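Local coordinates for protein AlyGC (PDB 5GKD) that degrades alginate as a calcium-binding polysaccharide lyase of family 6, presumably cutting its uronic acid chains by beta-elimination, at residues 293-298 / 330-335; 152-157 / 195-200; 118-123 / 175-180; 678-683 / 704-709; 274-279 / 408-413. One frame throughout, in Å; residues are numbered along the deposited sequence.

How the contacts relate
The N-terminal part of AlyGC is a parallel beta-helix, and contacts 1, 2, 3 and 5 all lie in it. Contact 3 opens first, at 118-123; contact 2 opens at 152-157 before contact 3 closes at 175-180, and itself closes at 195-200, so the two loops cross. Contact 3 lies near the calcium ion, its centre about 25 Å from that of contact 2. Contact 5 then spans 274-279 to 408-413, tying a strand of the beta-helix to a late loop, and contact 1 (293-298 with 330-335), which joins loops after neighbouring strands, is nested inside it. Contact 4 (678-683 with 704-709) comes last, pairing strands of the C-terminal domain, its centre about 49 Å from that of contact 2.

Contact 1: 293-298 / 330-335; sequences NGVPNS and KERSAA
Asn293 and Gly294 make the tight end of this contact, gripping Arg332 and Ala334 through polar bonds. Gly294 and Ala334 form a single antiparallel, hydrogen-bonded pair: Gly294 N gives to Ala334 O at 2.9 Å, and Ala334 N returns to Gly294 O at 3.0 Å, arriving from above the carbonyl plane (35° out of it). Beside it the carboxamide of Asn293 spans the other loop. Its ND2 donates to Arg332 O at 2.8 Å, the acceptor lying in the amide plane, and also reaches Asp359, while OD1 rests against Ala335 CA at 3.1 Å. Two bonds from one amide nitrogen should fix the rotation of the buried amide. Val295 CG2 leans on Arg332 CG (3.8 Å) and on Glu331 CG (3.8 Å), and the carboxylate of Glu331 is engaged by Arg302. Arg332 bends away at chi3 (-73°) to give NE to Gly327 O, pair with Glu631 and make a cation-pi contact with Tyr303 of the carbonate pocket. On the solvent side the contacts are scattered: Pro296 CG lies 3.3 Å from Ser333 OG, with no bond assigned between them. An inverse gamma turn centred on Arg332 leads into a classic beta bulge, in which Ser333 and Ala334 lie across from the single residue Gly294, here joining loops that follow adjacent strands of the beta-helix.

Contact 2: 152-157 / 195-200; sequences VRLTTE and TDSFTL. With PO4 (phosphate ion), chain G.
Leu154 and Val152 turn their methyl groups onto a row of hydroxyls from Thr195, Ser197 and Thr199. A chi1 of -60° points Leu154 CG at the other loop, and the two methyls part there: the side chains of Leu154 and Thr195 run past each other, CD1 4.0 Å from Thr195 OG1, itself bonded to His192 O, while CD2 settles on Ser197 OG at 3.8 Å. Val152 meets Thr199 tip to tip, CG1 to OG1 at 4.1 Å. Ser197 has its hydroxyl swung opposite the backbone N (chi1 179°), which lets OG donate to Thr199 OG1 at 2.6 Å; Asn162 bonds to both hydroxyls. Arg153 goes the other way. Bends at chi2 and chi3 bring its guanidinium over Thr155 CG2, and a phosphate ion, probably from the crystallisation liquor, lies at the edge in its plane, taking NE on O1 (3.0 Å) and NH2 on O4 (2.6 Å); Tyr129 and Arg94 also bind it. Alternate residues facing inward and outward at and just past the end of strand 150-152 typify a parallel beta-helix wall.

Contact 3: 118-123 / 175-180; sequences EKFEQD and PILGSN. With PO4 (phosphate ion), chain H.
Near the calcium site, where loops of the beta-helix face the C-terminal domain, Lys119 and Phe120 pack on Leu177 and Ser179. Lys119 and Phe120 are the central residues of a type I turn from Glu118 to Glu121. Bent at chi3 (74°), the Lys119 chain runs past Leu177 in the opposite direction and lands NZ on Leu177 O at 2.6 Å. Asn542 of the C-terminal domain takes NZ on its OD1 and gives ND2 to Ile176 O, so one amide bridges both loops. Phe120 CZ touches Leu177 CD2 at 3.8 Å, while Ser179 OG sits at the ring edge, in plane, 3.4 Å from Phe120 CE2; that hydroxyl donates to Asn180 O at 2.7 Å. Gly178, at phi 98°, turns the chain between these contacts. At the end of the turn, Glu121 forms a salt bridge with Arg536 of the second subunit. Asn180 belongs, with Glu183, Glu212 and Glu214, to the calcium site into which this loop runs.

Contact 4: 678-683 / 704-709; sequences SAPIIF and EPVVRD
With chi1 of Ile682 at -60°, CG1 stands opposite the carbonyl carbon and CG2 opposite the backbone N, CG1 turned to Val706 and CG2 to Arg708; Arg708, extended from CG to NE, brings its guanidinium across to them. CG2 of Ile682 lies under one face of that group, offset toward its rim, and Ile682 CD1 approaches Arg708 NH2 at 3.5 Å. Ile682 and Val706 run alongside each other from the same face, CG1 to CB at 4.0 Å. The cationic end of Arg708 is paired with Glu684 through NH1, which should fix the plane that rests on the isoleucine. Phe683 and Val707 point to the other face of the sheet, where CD2 of the ring meets CG2 of the valine at 4.2 Å. Between the faces the short strand segments 681-683 and 706-709 pair in parallel, their axes 14° apart. Val706 N gives to Ile681 O at 2.8 Å, Phe683 N to Val706 O at 2.8 Å, and Arg708 N to Phe683 O at 2.9 Å; the first two run nearly along the C=O axis. Ile682 turns its own N and O the other way, to the backbones of Leu660 and Leu662. Strand 681-685 is thus flanked by strand 660-663 and by 706-709, the outermost strand of this parallel sheet within the chain, while Phe683 also packs on strands 667-676 and 691-700 of the C-terminal domain.

Contact 5: 274-279 / 408-413; sequences NNYLEG and YGVSTQ
Val410 plugs into the backbone of Asn274 and Asn275 just before Tyr276, at the break in strand 271-278. From its CB, which lies 4.0 Å from Asn274 OD1, the branch CG2 runs inward to rest against two carbonyl oxygens, Asn274 O and Asn275 O, each 3.4 Å away; it then touches Tyr276 CB at 4.0 Å. The other branch, CG1, comes obliquely to the Tyr276 ring. The chi1 of Val410, 116°, is off a staggered position, consistent with a tight fit for CG2. Asn274 answers with its amide: CG opposite the backbone N (chi1 -154°) carries OD1 to Ser411 N at 2.8 Å, a bond in the carbonyl plane and nearly straight (172°), while ND2 turns to Asn249. The next residue, Asn275, belongs to a hydrogen-bonded row of asparagines (Asn250, Asn275, Asn314) along the coils of the helix, its OD1 taking Asn250 N and its N reaching Asn314 OD1; such rows at the strand turns are familiar from right-handed parallel beta-helices of the pectate lyase class. The Tyr276 ring is held at its far end, OH donating to Glu278 OE1 from above the carboxylate plane and also meeting Leu398 N, and Glu278 has Arg392 as its salt-bridge partner. On the other side, Ser411 OG accepts Gln413 N at 3.1 Å in an ST turn, with Thr412 OG1 bonded to Gln413 OE1 alongside.

Contact 1: 293-298 / 330-335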
# COMPACT_ATOMS: atom_id res chain seq x y z
N ASN A 293 18.64 -34.02 0.24
CA ASN A 293 18.58 -34.50 1.61
C ASN A 293 17.20 -34.22 2.18
O ASN A 293 16.55 -33.24 1.81
CB ASN A 293 19.64 -33.81 2.47
CG ASN A 293 20.83 -34.71 2.75
OD1 ASN A 293 21.16 -35.56 1.94
ND2 ASN A 293 21.45 -34.55 3.91
N GLY A 294 16.76 -35.09 3.09
CA GLY A 294 15.51 -34.91 3.80
C GLY A 294 15.73 -34.70 5.29
O GLY A 294 16.85 -34.63 5.79
N VAL A 295 14.62 -34.56 6.00
CA VAL A 295 14.62 -34.36 7.45
C VAL A 295 14.24 -35.69 8.10
O VAL A 295 13.23 -36.28 7.71
CB VAL A 295 13.62 -33.26 7.87
CG1 VAL A 295 13.70 -33.01 9.38
CG2 VAL A 295 13.83 -31.98 7.10
N PRO A 296 15.02 -36.19 9.07
CA PRO A 296 14.57 -37.37 9.82
C PRO A 296 13.24 -37.09 10.49
O PRO A 296 13.03 -36.01 11.05
CB PRO A 296 15.68 -37.58 10.86
CG PRO A 296 16.82 -36.71 10.43
CD PRO A 296 16.24 -35.59 9.64
N ASN A 297 12.33 -38.06 10.41
CA ASN A 297 10.99 -37.92 10.99
C ASN A 297 10.32 -36.63 10.52
O ASN A 297 9.73 -35.89 11.31
CB ASN A 297 11.04 -37.99 12.51
CG ASN A 297 11.53 -39.33 13.01
OD1 ASN A 297 10.81 -40.32 12.96
ND2 ASN A 297 12.75 -39.36 13.53
N SER A 298 10.45 -36.35 9.22
CA SER A 298 9.97 -35.10 8.66
C SER A 298 8.49 -34.89 8.93
O SER A 298 7.70 -35.84 8.89
CB SER A 298 10.20 -35.08 7.15
OG SER A 298 9.63 -33.93 6.58
N LYS A 330 21.80 -28.90 9.10
CA LYS A 330 21.49 -29.46 10.41
C LYS A 330 20.07 -30.00 10.46
O LYS A 330 19.82 -31.00 11.15
CB LYS A 330 21.72 -28.41 11.49
CG LYS A 330 23.14 -27.89 11.54
CD LYS A 330 24.13 -28.97 11.94
CE LYS A 330 25.46 -28.37 12.37
NZ LYS A 330 25.28 -27.23 13.33
N GLU A 331 19.13 -29.38 9.74
CA GLU A 331 17.77 -29.89 9.67
C GLU A 331 17.68 -31.06 8.69
O GLU A 331 17.22 -32.15 9.06
CB GLU A 331 16.79 -28.78 9.26
CG GLU A 331 15.34 -29.24 9.21
CD GLU A 331 14.44 -28.37 8.33
OE1 GLU A 331 14.98 -27.51 7.60
OE2 GLU A 331 13.19 -28.56 8.37
N ARG A 332 18.11 -30.85 7.45
CA ARG A 332 18.01 -31.86 6.39
C ARG A 332 19.24 -32.77 6.41
O ARG A 332 20.11 -32.73 5.55
CB ARG A 332 17.83 -31.19 5.03
CG ARG A 332 16.48 -30.49 4.81
CD ARG A 332 16.43 -29.86 3.42
NE ARG A 332 17.26 -28.66 3.34
CZ ARG A 332 16.82 -27.45 3.02
NH1 ARG A 332 15.55 -27.26 2.74
NH2 ARG A 332 17.66 -26.43 2.99
N SER A 333 19.27 -33.65 7.40
CA SER A 333 20.45 -34.46 7.68
C SER A 333 20.32 -35.89 7.19
O SER A 333 21.24 -36.68 7.39
CB SER A 333 20.73 -34.45 9.18
OG SER A 333 19.65 -35.04 9.89
N ALA A 334 19.20 -36.25 6.58
CA ALA A 334 18.94 -37.61 6.12
C ALA A 334 19.34 -37.70 4.65
O ALA A 334 18.61 -37.23 3.77
CB ALA A 334 17.47 -37.99 6.33
N ALA A 335 20.49 -38.33 4.38
CA ALA A 335 21.03 -38.48 3.04
C ALA A 335 20.30 -39.58 2.27
O ALA A 335 19.63 -40.42 2.87
CB ALA A 335 22.53 -38.77 3.10

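Contact 2: 152-157 / 195-200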
# COMPACT_ATOMS: atom_id res chain seq x y z
N VAL A 152 -4.58 -30.06 -9.14
CA VAL A 152 -5.49 -31.17 -8.88
C VAL A 152 -5.66 -31.24 -7.37
O VAL A 152 -4.67 -31.39 -6.65
CB VAL A 152 -4.93 -32.50 -9.41
CG1 VAL A 152 -5.72 -33.66 -8.86
CG2 VAL A 152 -4.91 -32.51 -10.92
N ARG A 153 -6.89 -31.10 -6.90
CA ARG A 153 -7.18 -31.16 -5.47
C ARG A 153 -7.51 -32.59 -5.05
O ARG A 153 -8.11 -33.35 -5.80
CB ARG A 153 -8.37 -30.28 -5.09
CG ARG A 153 -8.13 -28.82 -5.09
CD ARG A 153 -7.26 -28.38 -3.94
NE ARG A 153 -7.98 -27.81 -2.80
CZ ARG A 153 -7.49 -27.85 -1.56
NH1 ARG A 153 -6.33 -28.45 -1.33
NH2 ARG A 153 -8.15 -27.31 -0.55
N LEU A 154 -7.18 -32.91 -3.81
CA LEU A 154 -7.34 -34.26 -3.29
C LEU A 154 -8.05 -34.26 -1.94
O LEU A 154 -7.82 -35.14 -1.11
CB LEU A 154 -5.99 -34.93 -3.17
CG LEU A 154 -5.26 -35.03 -4.50
CD1 LEU A 154 -3.84 -35.49 -4.25
CD2 LEU A 154 -6.00 -35.98 -5.42
N THR A 155 -8.90 -33.27 -1.71
CA THR A 155 -9.29 -32.98 -0.34
C THR A 155 -10.23 -34.03 0.23
O THR A 155 -10.28 -34.18 1.45
CB THR A 155 -9.87 -31.57 -0.25
OG1 THR A 155 -10.83 -31.37 -1.28
CG2 THR A 155 -8.77 -30.58 -0.46
N THR A 156 -10.93 -34.78 -0.61
CA THR A 156 -11.69 -35.93 -0.15
C THR A 156 -11.36 -37.12 -1.03
O THR A 156 -10.83 -36.99 -2.14
CB THR A 156 -13.23 -35.70 -0.14
OG1 THR A 156 -13.75 -35.76 -1.47
CG2 THR A 156 -13.57 -34.33 0.43
N GLU A 157 -11.70 -38.30 -0.50
CA GLU A 157 -11.55 -39.54 -1.24
C GLU A 157 -12.26 -39.50 -2.59
O GLU A 157 -11.84 -40.18 -3.53
CB GLU A 157 -12.08 -40.70 -0.39
CG GLU A 157 -11.77 -42.05 -0.96
CD GLU A 157 -12.23 -43.18 -0.06
OE1 GLU A 157 -12.42 -44.30 -0.57
OE2 GLU A 157 -12.40 -42.94 1.16
N THR A 195 -1.89 -39.78 -0.17
CA THR A 195 -2.93 -40.46 -0.92
C THR A 195 -2.47 -40.63 -2.36
O THR A 195 -1.59 -39.91 -2.83
CB THR A 195 -4.26 -39.69 -0.87
OG1 THR A 195 -4.16 -38.51 -1.66
CG2 THR A 195 -4.59 -39.30 0.56
N ASP A 196 -3.06 -41.61 -3.04
CA ASP A 196 -2.73 -41.92 -4.42
C ASP A 196 -3.65 -41.14 -5.34
O ASP A 196 -4.88 -41.29 -5.28
CB ASP A 196 -2.88 -43.42 -4.70
CG ASP A 196 -1.84 -44.26 -4.00
OD1 ASP A 196 -0.73 -43.76 -3.73
OD2 ASP A 196 -2.13 -45.44 -3.75
N SER A 197 -3.07 -40.34 -6.23
CA SER A 197 -3.83 -39.54 -7.16
C SER A 197 -4.00 -40.19 -8.53
O SER A 197 -5.07 -40.08 -9.13
CB SER A 197 -3.18 -38.16 -7.31
OG SER A 197 -3.88 -37.35 -8.23
N PHE A 198 -2.97 -40.88 -9.03
CA PHE A 198 -2.99 -41.55 -10.35
C PHE A 198 -3.21 -40.56 -11.49
O PHE A 198 -3.81 -40.90 -12.50
CB PHE A 198 -4.05 -42.65 -10.42
CG PHE A 198 -3.89 -43.74 -9.39
CD1 PHE A 198 -2.66 -44.29 -9.12
CD2 PHE A 198 -4.99 -44.25 -8.73
CE1 PHE A 198 -2.52 -45.33 -8.18
CE2 PHE A 198 -4.86 -45.27 -7.80
CZ PHE A 198 -3.62 -45.80 -7.52
N THR A 199 -2.73 -39.34 -11.35
CA THR A 199 -2.91 -38.33 -12.39
C THR A 199 -1.91 -38.50 -13.52
O THR A 199 -0.72 -38.72 -13.28
CB THR A 199 -2.76 -36.93 -11.79
OG1 THR A 199 -3.78 -36.72 -10.80
CG2 THR A 199 -2.87 -35.87 -12.87
N LEU A 200 -2.39 -38.36 -14.75
CA LEU A 200 -1.59 -38.49 -15.96
C LEU A 200 -1.35 -37.10 -16.55
O LEU A 200 -2.30 -36.42 -16.94
CB LEU A 200 -2.31 -39.39 -16.97
CG LEU A 200 -1.70 -39.59 -18.35
CD1 LEU A 200 -0.28 -39.99 -18.13
CD2 LEU A 200 -2.41 -40.68 -19.16
P PO4 G . -10.82 -25.46 -1.60
O1 PO4 G . -10.74 -26.74 -2.40
O2 PO4 G . -12.25 -25.10 -1.27
O3 PO4 G . -10.17 -24.37 -2.42
O4 PO4 G . -10.08 -25.62 -0.29

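Contact 3: 118-123 / 175-180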
# COMPACT_ATOMS: atom_id res chain seq x y z
N GLU A 118 -4.12 -7.39 -8.05
CA GLU A 118 -3.05 -7.37 -7.06
C GLU A 118 -2.26 -8.67 -7.13
O GLU A 118 -2.85 -9.75 -7.02
CB GLU A 118 -3.58 -7.19 -5.63
CG GLU A 118 -4.24 -5.87 -5.35
CD GLU A 118 -4.62 -5.72 -3.89
OE1 GLU A 118 -3.74 -5.82 -3.01
OE2 GLU A 118 -5.83 -5.51 -3.62
N LYS A 119 -0.93 -8.56 -7.26
CA LYS A 119 -0.10 -9.76 -7.40
C LYS A 119 -0.29 -10.73 -6.24
O LYS A 119 -0.24 -11.94 -6.45
CB LYS A 119 1.38 -9.40 -7.54
CG LYS A 119 1.78 -8.85 -8.91
CD LYS A 119 3.30 -8.64 -9.01
CE LYS A 119 4.01 -9.96 -9.15
NZ LYS A 119 5.43 -9.85 -8.83
N PHE A 120 -0.50 -10.24 -5.02
CA PHE A 120 -0.55 -11.14 -3.88
C PHE A 120 -1.94 -11.30 -3.32
O PHE A 120 -2.11 -11.70 -2.16
CB PHE A 120 0.48 -10.70 -2.84
CG PHE A 120 1.86 -10.93 -3.34
CD1 PHE A 120 2.48 -10.00 -4.13
CD2 PHE A 120 2.45 -12.17 -3.19
CE1 PHE A 120 3.72 -10.25 -4.67
CE2 PHE A 120 3.68 -12.43 -3.73
CZ PHE A 120 4.32 -11.48 -4.47
N GLU A 121 -2.94 -11.03 -4.14
CA GLU A 121 -4.28 -11.54 -3.93
C GLU A 121 -4.35 -12.84 -4.73
O GLU A 121 -4.40 -12.81 -5.97
CB GLU A 121 -5.33 -10.53 -4.37
CG GLU A 121 -6.71 -10.74 -3.80
CD GLU A 121 -6.77 -10.63 -2.28
OE1 GLU A 121 -7.51 -11.41 -1.66
OE2 GLU A 121 -6.06 -9.78 -1.70
N GLN A 122 -4.31 -13.97 -4.02
CA GLN A 122 -4.10 -15.29 -4.60
C GLN A 122 -5.36 -15.89 -5.22
O GLN A 122 -6.45 -15.81 -4.66
CB GLN A 122 -3.59 -16.24 -3.51
CG GLN A 122 -3.57 -17.69 -3.92
CD GLN A 122 -2.97 -18.58 -2.88
OE1 GLN A 122 -2.62 -19.72 -3.15
NE2 GLN A 122 -2.83 -18.06 -1.67
N ASP A 123 -5.19 -16.51 -6.39
CA ASP A 123 -6.21 -17.38 -6.95
C ASP A 123 -5.52 -18.46 -7.78
O ASP A 123 -4.29 -18.50 -7.88
CB ASP A 123 -7.25 -16.59 -7.78
CG ASP A 123 -6.63 -15.89 -9.01
OD1 ASP A 123 -5.44 -16.10 -9.36
OD2 ASP A 123 -7.36 -15.10 -9.65
N PRO A 175 5.44 -15.04 -15.85
CA PRO A 175 6.59 -14.28 -15.35
C PRO A 175 6.88 -14.62 -13.90
O PRO A 175 6.10 -15.27 -13.20
CB PRO A 175 6.17 -12.81 -15.53
CG PRO A 175 4.65 -12.86 -15.47
CD PRO A 175 4.24 -14.20 -16.03
N ILE A 176 8.08 -14.21 -13.47
CA ILE A 176 8.51 -14.40 -12.10
C ILE A 176 7.49 -13.79 -11.15
O ILE A 176 7.02 -12.67 -11.34
CB ILE A 176 9.90 -13.78 -11.90
CG1 ILE A 176 10.93 -14.49 -12.78
CG2 ILE A 176 10.30 -13.79 -10.44
CD1 ILE A 176 12.24 -13.71 -12.95
N LEU A 177 7.14 -14.54 -10.11
CA LEU A 177 6.19 -14.05 -9.12
C LEU A 177 6.87 -13.13 -8.12
O LEU A 177 6.35 -12.06 -7.79
CB LEU A 177 5.55 -15.22 -8.39
CG LEU A 177 4.20 -15.12 -7.67
CD1 LEU A 177 4.19 -15.96 -6.40
CD2 LEU A 177 3.71 -13.72 -7.42
N GLY A 178 8.02 -13.54 -7.61
CA GLY A 178 8.67 -12.82 -6.54
C GLY A 178 8.44 -13.39 -5.16
O GLY A 178 8.66 -12.68 -4.18
N SER A 179 7.99 -14.63 -5.07
CA SER A 179 7.82 -15.35 -3.81
C SER A 179 7.47 -16.78 -4.16
O SER A 179 7.36 -17.15 -5.34
CB SER A 179 6.73 -14.74 -2.93
OG SER A 179 5.46 -15.26 -3.25
N ASN A 180 7.29 -17.60 -3.13
CA ASN A 180 6.69 -18.91 -3.33
C ASN A 180 5.25 -18.77 -3.83
O ASN A 180 4.61 -17.74 -3.67
CB ASN A 180 6.74 -19.72 -2.03
CG ASN A 180 6.63 -21.22 -2.28
OD1 ASN A 180 6.41 -21.99 -1.35
ND2 ASN A 180 6.80 -21.63 -3.51
P PO4 H . 6.26 -25.91 -1.78
O1 PO4 H . 6.19 -26.96 -2.85
O2 PO4 H . 5.89 -24.63 -2.42
O3 PO4 H . 7.70 -25.86 -1.19
O4 PO4 H . 5.15 -26.21 -0.80

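Contact 4: 678-683 / 704-709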
# COMPACT_ATOMS: atom_id res chain seq x y z
N SER A 678 32.27 6.69 4.04
CA SER A 678 30.88 6.26 3.91
C SER A 678 30.53 5.25 5.00
O SER A 678 31.38 4.76 5.74
CB SER A 678 30.62 5.65 2.53
OG SER A 678 30.87 6.59 1.49
N ALA A 679 29.24 4.97 5.10
CA ALA A 679 28.76 3.94 5.99
C ALA A 679 29.08 2.57 5.39
O ALA A 679 29.27 2.44 4.18
CB ALA A 679 27.26 4.12 6.21
N PRO A 680 29.17 1.54 6.22
CA PRO A 680 29.63 0.23 5.74
C PRO A 680 28.58 -0.48 4.88
O PRO A 680 27.41 -0.11 4.82
CB PRO A 680 29.88 -0.53 7.03
CG PRO A 680 28.93 0.08 8.00
CD PRO A 680 28.94 1.53 7.68
N ILE A 681 29.04 -1.52 4.20
CA ILE A 681 28.18 -2.53 3.60
C ILE A 681 27.73 -3.49 4.69
O ILE A 681 28.53 -3.90 5.53
CB ILE A 681 28.94 -3.28 2.49
CG1 ILE A 681 29.33 -2.33 1.36
CG2 ILE A 681 28.13 -4.46 1.97
CD1 ILE A 681 30.33 -2.97 0.41
N ILE A 682 26.45 -3.87 4.70
CA ILE A 682 25.95 -4.77 5.73
C ILE A 682 25.17 -5.90 5.08
O ILE A 682 24.18 -5.65 4.38
CB ILE A 682 25.07 -4.06 6.78
CG1 ILE A 682 25.86 -2.96 7.49
CG2 ILE A 682 24.58 -5.08 7.81
CD1 ILE A 682 25.11 -2.32 8.64
N PHE A 683 25.60 -7.13 5.32
CA PHE A 683 24.90 -8.32 4.88
C PHE A 683 24.13 -8.92 6.04
O PHE A 683 24.66 -9.03 7.16
CB PHE A 683 25.87 -9.36 4.31
CG PHE A 683 26.56 -8.91 3.06
CD1 PHE A 683 25.92 -8.96 1.85
CD2 PHE A 683 27.85 -8.41 3.11
CE1 PHE A 683 26.55 -8.52 0.70
CE2 PHE A 683 28.48 -7.97 1.97
CZ PHE A 683 27.83 -8.03 0.76
N GLU A 704 34.98 -1.83 7.27
CA GLU A 704 34.92 -3.10 6.55
C GLU A 704 33.48 -3.60 6.48
O GLU A 704 32.69 -3.29 7.37
CB GLU A 704 35.75 -4.18 7.26
CG GLU A 704 37.23 -4.04 7.11
CD GLU A 704 37.95 -4.63 8.30
OE1 GLU A 704 37.56 -5.74 8.74
OE2 GLU A 704 38.87 -3.97 8.83
N PRO A 705 33.13 -4.39 5.47
CA PRO A 705 31.77 -4.95 5.39
C PRO A 705 31.38 -5.70 6.65
O PRO A 705 32.18 -6.42 7.25
CB PRO A 705 31.86 -5.88 4.17
CG PRO A 705 32.88 -5.22 3.29
CD PRO A 705 33.91 -4.65 4.24
N VAL A 706 30.14 -5.51 7.08
CA VAL A 706 29.58 -6.19 8.25
C VAL A 706 28.77 -7.39 7.78
O VAL A 706 27.88 -7.24 6.93
CB VAL A 706 28.70 -5.24 9.08
CG1 VAL A 706 28.03 -6.02 10.21
CG2 VAL A 706 29.51 -4.08 9.62
N VAL A 707 29.04 -8.56 8.34
CA VAL A 707 28.25 -9.76 8.07
C VAL A 707 27.53 -10.16 9.35
O VAL A 707 28.16 -10.45 10.37
CB VAL A 707 29.10 -10.91 7.53
CG1 VAL A 707 28.25 -12.16 7.40
CG2 VAL A 707 29.67 -10.55 6.19
N ARG A 708 26.21 -10.15 9.29
CA ARG A 708 25.34 -10.69 10.33
C ARG A 708 24.72 -11.95 9.75
O ARG A 708 23.96 -11.89 8.78
CB ARG A 708 24.28 -9.66 10.73
CG ARG A 708 24.84 -8.26 11.00
CD ARG A 708 23.73 -7.19 11.10
NE ARG A 708 24.27 -5.90 11.52
CZ ARG A 708 23.66 -4.73 11.37
NH1 ARG A 708 22.46 -4.65 10.81
NH2 ARG A 708 24.26 -3.62 11.78
N ASP A 709 25.02 -13.11 10.31
CA ASP A 709 24.42 -14.33 9.80
C ASP A 709 23.27 -14.65 10.70
O ASP A 709 23.43 -14.84 11.88
CB ASP A 709 25.38 -15.50 9.69
CG ASP A 709 24.88 -16.59 8.72
OD1 ASP A 709 23.72 -16.97 8.81
OD2 ASP A 709 25.63 -17.09 7.89

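Contact 5: 274-279 / 408-413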
# COMPACT_ATOMS: atom_id res chain seq x y z
N ASN A 274 14.50 -42.14 -18.85
CA ASN A 274 14.35 -41.76 -20.25
C ASN A 274 14.00 -40.28 -20.43
O ASN A 274 13.27 -39.92 -21.34
CB ASN A 274 13.30 -42.64 -20.94
CG ASN A 274 13.54 -42.75 -22.42
OD1 ASN A 274 14.67 -42.86 -22.84
ND2 ASN A 274 12.47 -42.67 -23.22
N ASN A 275 14.53 -39.40 -19.58
CA ASN A 275 14.36 -37.97 -19.74
C ASN A 275 15.58 -37.33 -20.38
O ASN A 275 16.73 -37.71 -20.11
CB ASN A 275 14.09 -37.30 -18.39
CG ASN A 275 12.87 -37.86 -17.70
OD1 ASN A 275 11.73 -37.57 -18.08
ND2 ASN A 275 13.10 -38.66 -16.67
N TYR A 276 15.34 -36.30 -21.19
CA TYR A 276 16.37 -35.60 -21.94
C TYR A 276 16.48 -34.16 -21.43
O TYR A 276 15.49 -33.44 -21.42
CB TYR A 276 16.06 -35.62 -23.44
CG TYR A 276 17.07 -34.90 -24.30
CD1 TYR A 276 16.99 -33.53 -24.50
CD2 TYR A 276 18.09 -35.60 -24.92
CE1 TYR A 276 17.90 -32.88 -25.30
CE2 TYR A 276 19.00 -34.98 -25.71
CZ TYR A 276 18.91 -33.62 -25.90
OH TYR A 276 19.82 -33.01 -26.71
N LEU A 277 17.70 -33.76 -21.06
CA LEU A 277 17.98 -32.49 -20.39
C LEU A 277 19.16 -31.81 -21.07
O LEU A 277 20.25 -32.38 -21.14
CB LEU A 277 18.27 -32.71 -18.90
CG LEU A 277 17.19 -33.33 -18.00
CD1 LEU A 277 17.12 -34.83 -18.12
CD2 LEU A 277 17.40 -32.95 -16.54
N GLU A 278 18.95 -30.59 -21.56
CA GLU A 278 19.96 -29.89 -22.35
C GLU A 278 20.00 -28.42 -21.97
O GLU A 278 18.96 -27.77 -21.89
CB GLU A 278 19.69 -30.01 -23.86
CG GLU A 278 20.72 -29.31 -24.71
CD GLU A 278 20.46 -29.44 -26.20
OE1 GLU A 278 19.59 -30.24 -26.60
OE2 GLU A 278 21.12 -28.73 -26.99
N GLY A 279 21.21 -27.91 -21.79
CA GLY A 279 21.47 -26.49 -21.66
C GLY A 279 20.84 -25.87 -20.44
O GLY A 279 20.35 -24.73 -20.50
N TYR A 408 23.27 -45.94 -23.56
CA TYR A 408 23.32 -45.01 -22.44
C TYR A 408 22.43 -43.83 -22.75
O TYR A 408 22.40 -43.33 -23.89
CB TYR A 408 24.75 -44.53 -22.18
CG TYR A 408 25.75 -45.64 -21.94
CD1 TYR A 408 26.44 -46.23 -22.99
CD2 TYR A 408 26.01 -46.10 -20.65
CE1 TYR A 408 27.37 -47.24 -22.77
CE2 TYR A 408 26.93 -47.10 -20.42
CZ TYR A 408 27.60 -47.67 -21.49
OH TYR A 408 28.51 -48.68 -21.26
N GLY A 409 21.74 -43.37 -21.74
CA GLY A 409 20.89 -42.22 -21.91
C GLY A 409 19.58 -42.60 -22.58
O GLY A 409 19.11 -43.73 -22.51
N VAL A 410 19.04 -41.63 -23.28
CA VAL A 410 17.65 -41.59 -23.73
C VAL A 410 17.47 -42.44 -24.99
O VAL A 410 18.36 -42.54 -25.84
CB VAL A 410 17.30 -40.10 -23.93
CG1 VAL A 410 16.97 -39.76 -25.35
CG2 VAL A 410 16.30 -39.59 -22.91
N SER A 411 16.30 -43.07 -25.11
CA SER A 411 15.92 -43.80 -26.31
C SER A 411 15.88 -42.90 -27.55
O SER A 411 15.53 -41.72 -27.48
CB SER A 411 14.56 -44.45 -26.10
OG SER A 411 14.09 -45.01 -27.31
N THR A 412 16.20 -43.50 -28.70
CA THR A 412 16.10 -42.81 -29.98
C THR A 412 14.66 -42.63 -30.46
O THR A 412 14.44 -41.84 -31.39
CB THR A 412 16.87 -43.55 -31.07
OG1 THR A 412 16.38 -44.90 -31.16
CG2 THR A 412 18.36 -43.56 -30.81
N GLN A 413 13.69 -43.34 -29.89
CA GLN A 413 12.31 -43.19 -30.37
C GLN A 413 11.53 -42.05 -29.72
O GLN A 413 10.37 -41.85 -30.07
CB GLN A 413 11.53 -44.50 -30.16
CG GLN A 413 11.96 -45.61 -31.09
CD GLN A 413 12.86 -46.61 -30.43
OE1 GLN A 413 14.05 -46.43 -30.38
NE2 GLN A 413 12.30 -47.68 -29.94